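Hypothetical membrane protein (Corynebacterium glutamicum, PDB 6JSA) probably carries heme in the uptake machinery of the bacterium, with this C-terminal HtaA domain binding heme. Local coordinates at residues 50-55 with 59-64; 81-86 with 157-162. All blocks are in the same frame, centred on the assembly; numbering follows the deposited sequence.

Interaction 1. Residues 50-55 with 59-64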
loop_
_atom_site.group_PDB
_atom_site.type_symbol
_atom_site.label_atom_id
_atom_site.label_comp_id
_atom_site.label_asym_id
_atom_site.label_seq_id
_atom_site.Cartn_x
_atom_site.Cartn_y
_atom_site.Cartn_z
ATOM N N GLY A 50 -8.112 -10.795 -8.378
ATOM C CA GLY A 50 -7.388 -10.002 -9.340
ATOM C C GLY A 50 -7.172 -10.781 -10.617
ATOM O O GLY A 50 -7.551 -11.945 -10.744
ATOM N N ALA A 51 -6.562 -10.104 -11.578
ATOM C CA ALA A 51 -6.354 -10.711 -12.880
ATOM C C ALA A 51 -5.136 -10.081 -13.536
ATOM O O ALA A 51 -4.802 -8.921 -13.277
ATOM C CB ALA A 51 -7.589 -10.543 -13.772
ATOM N N VAL A 52 -4.482 -10.862 -14.390
ATOM C CA VAL A 52 -3.289 -10.437 -15.106
ATOM C C VAL A 52 -3.488 -10.767 -16.576
ATOM O O VAL A 52 -3.782 -11.918 -16.930
ATOM C CB VAL A 52 -2.026 -11.135 -14.568
ATOM C CG1 VAL A 52 -0.835 -10.833 -15.455
ATOM C CG2 VAL A 52 -1.753 -10.729 -13.126
ATOM N N ASP A 53 -3.340 -9.757 -17.426
ATOM C CA ASP A 53 -3.349 -9.926 -18.875
ATOM C C ASP A 53 -1.894 -10.097 -19.279
ATOM O O ASP A 53 -1.163 -9.125 -19.481
ATOM C CB ASP A 53 -3.989 -8.709 -19.526
ATOM C CG ASP A 53 -3.921 -8.744 -21.044
ATOM O OD1 ASP A 53 -3.375 -9.704 -21.631
ATOM O OD2 ASP A 53 -4.418 -7.782 -21.656
ATOM N N ALA A 54 -1.464 -11.359 -19.383
ATOM C CA ALA A 54 -0.055 -11.643 -19.629
ATOM C C ALA A 54 0.379 -11.161 -21.003
ATOM O O ALA A 54 1.510 -10.687 -21.171
ATOM C CB ALA A 54 0.224 -13.136 -19.461
ATOM N N GLU A 55 -0.504 -11.274 -21.999
ATOM C CA GLU A 55 -0.148 -10.854 -23.347
ATOM C C GLU A 55 0.258 -9.388 -23.379
ATOM O O GLU A 55 1.215 -9.017 -24.066
ATOM C CB GLU A 55 -1.302 -11.122 -24.312
ATOM C CG GLU A 55 -0.917 -10.850 -25.756
ATOM C CD GLU A 55 -2.025 -11.154 -26.744
ATOM O OE1 GLU A 55 -2.997 -11.830 -26.359
ATOM O OE2 GLU A 55 -1.919 -10.714 -27.912
ATOM N N GLY A 59 -2.187 -5.716 -15.160
ATOM C CA GLY A 59 -2.827 -6.510 -14.130
ATOM C C GLY A 59 -3.296 -5.648 -12.984
ATOM O O GLY A 59 -2.940 -4.468 -12.867
ATOM N N SER A 60 -4.118 -6.268 -12.143
ATOM C CA SER A 60 -4.533 -5.719 -10.861
ATOM C C SER A 60 -4.549 -6.862 -9.865
ATOM O O SER A 60 -5.184 -7.891 -10.113
ATOM C CB SER A 60 -5.928 -5.103 -10.942
ATOM O OG SER A 60 -5.845 -3.736 -11.264
ATOM N N ILE A 61 -3.848 -6.672 -8.753
ATOM C CA ILE A 61 -3.752 -7.651 -7.678
ATOM C C ILE A 61 -4.409 -7.007 -6.460
ATOM O O ILE A 61 -3.931 -5.976 -5.966
ATOM C CB ILE A 61 -2.288 -8.010 -7.369
ATOM C CG1 ILE A 61 -1.447 -8.153 -8.650
ATOM C CG2 ILE A 61 -2.228 -9.262 -6.504
ATOM C CD1 ILE A 61 -1.809 -9.344 -9.481
ATOM N N ASN A 62 -5.502 -7.598 -5.983
ATOM C CA ASN A 62 -6.334 -6.997 -4.946
ATOM C C ASN A 62 -6.156 -7.697 -3.606
ATOM O O ASN A 62 -6.112 -8.931 -3.539
ATOM C CB ASN A 62 -7.813 -7.087 -5.323
ATOM C CG ASN A 62 -8.166 -6.210 -6.487
ATOM O OD1 ASN A 62 -8.296 -4.994 -6.339
ATOM N ND2 ASN A 62 -8.342 -6.814 -7.654
ATOM N N PHE A 63 -6.102 -6.902 -2.535
ATOM C CA PHE A 63 -5.967 -7.453 -1.196
ATOM C C PHE A 63 -7.014 -6.868 -0.263
ATOM O O PHE A 63 -7.286 -5.663 -0.316
ATOM C CB PHE A 63 -4.575 -7.148 -0.629
ATOM C CG PHE A 63 -3.469 -7.734 -1.451
ATOM C CD1 PHE A 63 -3.039 -9.030 -1.221
ATOM C CD2 PHE A 63 -2.882 -7.009 -2.481
ATOM C CE1 PHE A 63 -2.036 -9.593 -1.987
ATOM C CE2 PHE A 63 -1.881 -7.571 -3.252
ATOM C CZ PHE A 63 -1.459 -8.862 -2.999
ATOM N N PRO A 64 -7.600 -7.682 0.608
ATOM C CA PRO A 64 -8.448 -7.153 1.679
ATOM C C PRO A 64 -7.562 -6.729 2.848
ATOM O O PRO A 64 -6.342 -6.898 2.831
ATOM C CB PRO A 64 -9.279 -8.376 2.059
ATOM C CG PRO A 64 -8.269 -9.483 1.946
ATOM C CD PRO A 64 -7.411 -9.140 0.743
#
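Val52 and Ile61 meet because the first torsion of each directs a branch across the strand pair. In Val52, CG1 stands anti to the backbone N (chi1 172°), which leaves CG2 beside that N and on the side of Ile61. In Ile61 it is CG1 that lies beside the backbone N; the two side chains cross at a slant, and Ile61 CD1 comes to rest 3.9 Å from Val52 CG2. Ile61 also touches Val5 and Ala8 of strand 3-12, and Val52 touches Phe87 of strand 76-88.

The backbone beneath is a beta hairpin, in which strands 42-53 and 58-62 run antiparallel before and after a short loop. Ala51 and Ser60 form its hydrogen-bonded pair here. Ser60 N reaches Ala51 O at 3.0 Å along a fairly straight path, with an N-H...O angle of 165°. The return bond, Ala51 N to Ser60 O, has the same length but is more bent, at 146°. Gly50 with Ile61 and Val52 with Gly59 are the flanking non-hydrogen-bonded pairs. Each contains one glycine, and the chains draw close there: the CA atoms of Val52 and Gly59 are 4.1 Å apart, and Gly50 CA lies 3.1 Å from Ser60 O. Gly50 adopts a positive phi, and a CB on it would collide with Ser60 O across the pair and with the carbonyl O of the residue before.

On the reverse face, Ala51 and Ser60 direct their side chains away from the aliphatic pair. Ser60 OG is hydrogen-bonded to Glu84 OE2 on strand 76-88, while at the loop Asp53 OD2 accepts a hydrogen bond from Asn56 ND2.

Interaction 2. Residues 81-86 with 157-162; sequences ANIEIS and DPISFS
The ring of Phe161 receives Ile85 CD1 at an oblique approach, with the methyl 4.0 Å from Phe161 CG and nearer still to Phe161 CB, at 3.7 Å. Around the rest of this side chain gather Phe120 and Leu123 of strand 113-125, Ala130 and Ala10.

This is the interior of an antiparallel beta-barrel-like fold: successive strand pairings close into a ring, and strands 76-88 and 159-165 face each other across it. The axes of the short strand segments 83-86 and 159-162 pass 9.7 Å apart and cross at 81°, close to orthogonal, so the contact is made by side chains that span the gap between the walls. Ile83 and Ile85 point inward from one wall, Ile159 and Phe161 from the other. Glu84 and Ser160, between them in sequence, point away, where Glu84 forms a salt bridge with Arg112 and Ser160 a hydrogen bond with Gln11.

The first torsion of Ile159 sets CG1 anti to the backbone N (chi1 -174°), extending its end toward the facing wall. It meets Ile85 tip to tip, and Leu118 touches both residues. Ile83 joins more loosely, its CD1 4.3 Å from Ile159 CD1, whereas Ile85 CD1 approaches that same methyl to 3.7 Å.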
loop_
_atom_site.group_PDB
_atom_site.type_symbol
_atom_site.label_atom_id
_atom_site.label_comp_id
_atom_site.label_asym_id
_atom_site.label_seq_id
_atom_site.Cartn_x
_atom_site.Cartn_y
_atom_site.Cartn_z
ATOM N N ALA A 81 -6.836 0.793 3.717
ATOM C CA ALA A 81 -7.545 -0.471 3.550
ATOM C C ALA A 81 -7.626 -0.876 2.084
ATOM O O ALA A 81 -7.576 -0.042 1.176
ATOM C CB ALA A 81 -8.964 -0.397 4.116
ATOM N N ASN A 82 -7.774 -2.185 1.866
ATOM C CA ASN A 82 -8.072 -2.729 0.537
ATOM C C ASN A 82 -7.044 -2.291 -0.508
ATOM O O ASN A 82 -7.385 -1.741 -1.567
ATOM C CB ASN A 82 -9.488 -2.351 0.112
ATOM C CG ASN A 82 -10.526 -2.919 1.028
ATOM O OD1 ASN A 82 -10.515 -4.115 1.310
ATOM N ND2 ASN A 82 -11.429 -2.073 1.508
ATOM N N ILE A 83 -5.768 -2.558 -0.223
ATOM C CA ILE A 83 -4.734 -2.144 -1.167
ATOM C C ILE A 83 -4.847 -2.944 -2.458
ATOM O O ILE A 83 -5.315 -4.094 -2.481
ATOM C CB ILE A 83 -3.305 -2.193 -0.594
ATOM C CG1 ILE A 83 -2.809 -3.629 -0.458
ATOM C CG2 ILE A 83 -3.207 -1.422 0.706
ATOM C CD1 ILE A 83 -1.288 -3.702 -0.377
ATOM N N GLU A 84 -4.417 -2.318 -3.547
ATOM C CA GLU A 84 -4.436 -2.914 -4.874
ATOM C C GLU A 84 -3.164 -2.487 -5.584
ATOM O O GLU A 84 -2.815 -1.302 -5.577
ATOM C CB GLU A 84 -5.657 -2.434 -5.666
ATOM C CG GLU A 84 -5.620 -2.769 -7.145
ATOM C CD GLU A 84 -6.816 -2.216 -7.886
ATOM O OE1 GLU A 84 -7.784 -1.768 -7.224
ATOM O OE2 GLU A 84 -6.786 -2.220 -9.135
ATOM N N ILE A 85 -2.452 -3.456 -6.152
ATOM C CA ILE A 85 -1.328 -3.196 -7.040
ATOM C C ILE A 85 -1.842 -3.300 -8.467
ATOM O O ILE A 85 -2.270 -4.371 -8.906
ATOM C CB ILE A 85 -0.194 -4.205 -6.801
ATOM C CG1 ILE A 85 0.339 -4.080 -5.370
ATOM C CG2 ILE A 85 0.911 -3.998 -7.815
ATOM C CD1 ILE A 85 1.277 -5.196 -4.975
ATOM N N SER A 86 -1.811 -2.190 -9.189
ATOM C CA SER A 86 -2.203 -2.144 -10.587
ATOM C C SER A 86 -0.961 -1.841 -11.410
ATOM O O SER A 86 -0.144 -1.004 -11.018
ATOM C CB SER A 86 -3.256 -1.055 -10.788
ATOM O OG SER A 86 -3.746 -1.039 -12.109
ATOM N N ASP A 157 8.170 3.278 1.392
ATOM C CA ASP A 157 8.790 1.967 1.300
ATOM C C ASP A 157 8.456 1.356 -0.059
ATOM O O ASP A 157 7.362 1.566 -0.592
ATOM C CB ASP A 157 8.202 1.025 2.349
ATOM C CG ASP A 157 8.830 1.158 3.727
ATOM O OD1 ASP A 157 9.828 1.882 3.907
ATOM O OD2 ASP A 157 8.295 0.507 4.653
ATOM N N PRO A 158 9.361 0.570 -0.628
ATOM C CA PRO A 158 9.024 -0.172 -1.847
ATOM C C PRO A 158 8.030 -1.280 -1.526
ATOM O O PRO A 158 7.916 -1.751 -0.389
ATOM C CB PRO A 158 10.372 -0.757 -2.278
ATOM C CG PRO A 158 11.102 -0.950 -0.984
ATOM C CD PRO A 158 10.706 0.231 -0.128
ATOM N N ILE A 159 7.286 -1.696 -2.545
ATOM C CA ILE A 159 6.300 -2.763 -2.399
ATOM C C ILE A 159 6.711 -3.948 -3.261
ATOM O O ILE A 159 7.225 -3.775 -4.371
ATOM C CB ILE A 159 4.868 -2.284 -2.737
ATOM C CG1 ILE A 159 3.843 -3.383 -2.434
ATOM C CG2 ILE A 159 4.756 -1.781 -4.177
ATOM C CD1 ILE A 159 2.416 -2.871 -2.323
ATOM N N SER A 160 6.507 -5.158 -2.738
ATOM C CA SER A 160 6.744 -6.370 -3.504
ATOM C C SER A 160 5.516 -7.261 -3.436
ATOM O O SER A 160 4.716 -7.186 -2.498
ATOM C CB SER A 160 7.971 -7.142 -3.011
ATOM O OG SER A 160 7.863 -7.435 -1.635
ATOM N N PHE A 161 5.365 -8.097 -4.457
ATOM C CA PHE A 161 4.256 -9.037 -4.483
ATOM C C PHE A 161 4.674 -10.286 -5.238
ATOM O O PHE A 161 5.588 -10.269 -6.069
ATOM C CB PHE A 161 2.985 -8.449 -5.122
ATOM C CG PHE A 161 3.006 -8.453 -6.626
ATOM C CD1 PHE A 161 3.625 -7.428 -7.329
ATOM C CD2 PHE A 161 2.403 -9.482 -7.339
ATOM C CE1 PHE A 161 3.656 -7.438 -8.716
ATOM C CE2 PHE A 161 2.439 -9.497 -8.730
ATOM C CZ PHE A 161 3.058 -8.473 -9.418
ATOM N N SER A 162 3.955 -11.364 -4.966
ATOM C CA SER A 162 4.042 -12.561 -5.775
ATOM C C SER A 162 2.653 -13.166 -5.859
ATOM O O SER A 162 1.851 -13.040 -4.933
ATOM C CB SER A 162 5.059 -13.548 -5.204
ATOM O OG SER A 162 4.693 -13.969 -3.911
#

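Overall arrangement
Interaction 1 lies toward the periphery, partly buried and about 15 Å from the centre of the chain, whereas interaction 2 is buried in the core, about 5 Å from it (both measured from the centre of the contact). The first joins the two strands of a hairpin chiefly through backbone hydrogen bonds, with one aliphatic contact beside them; the second joins segments 71 residues apart and relies on apolar side chains alone. They share a wall, since strands 58-62 and 76-88 are neighbours: Ile61 N probably donates to Ile85 O at 2.8 Å. Ile61 also touches Phe161, so the inward face of the hairpin merges into the core, while its other face carries Ala51 and Ser60. Both contacts are remote from the heme pocket.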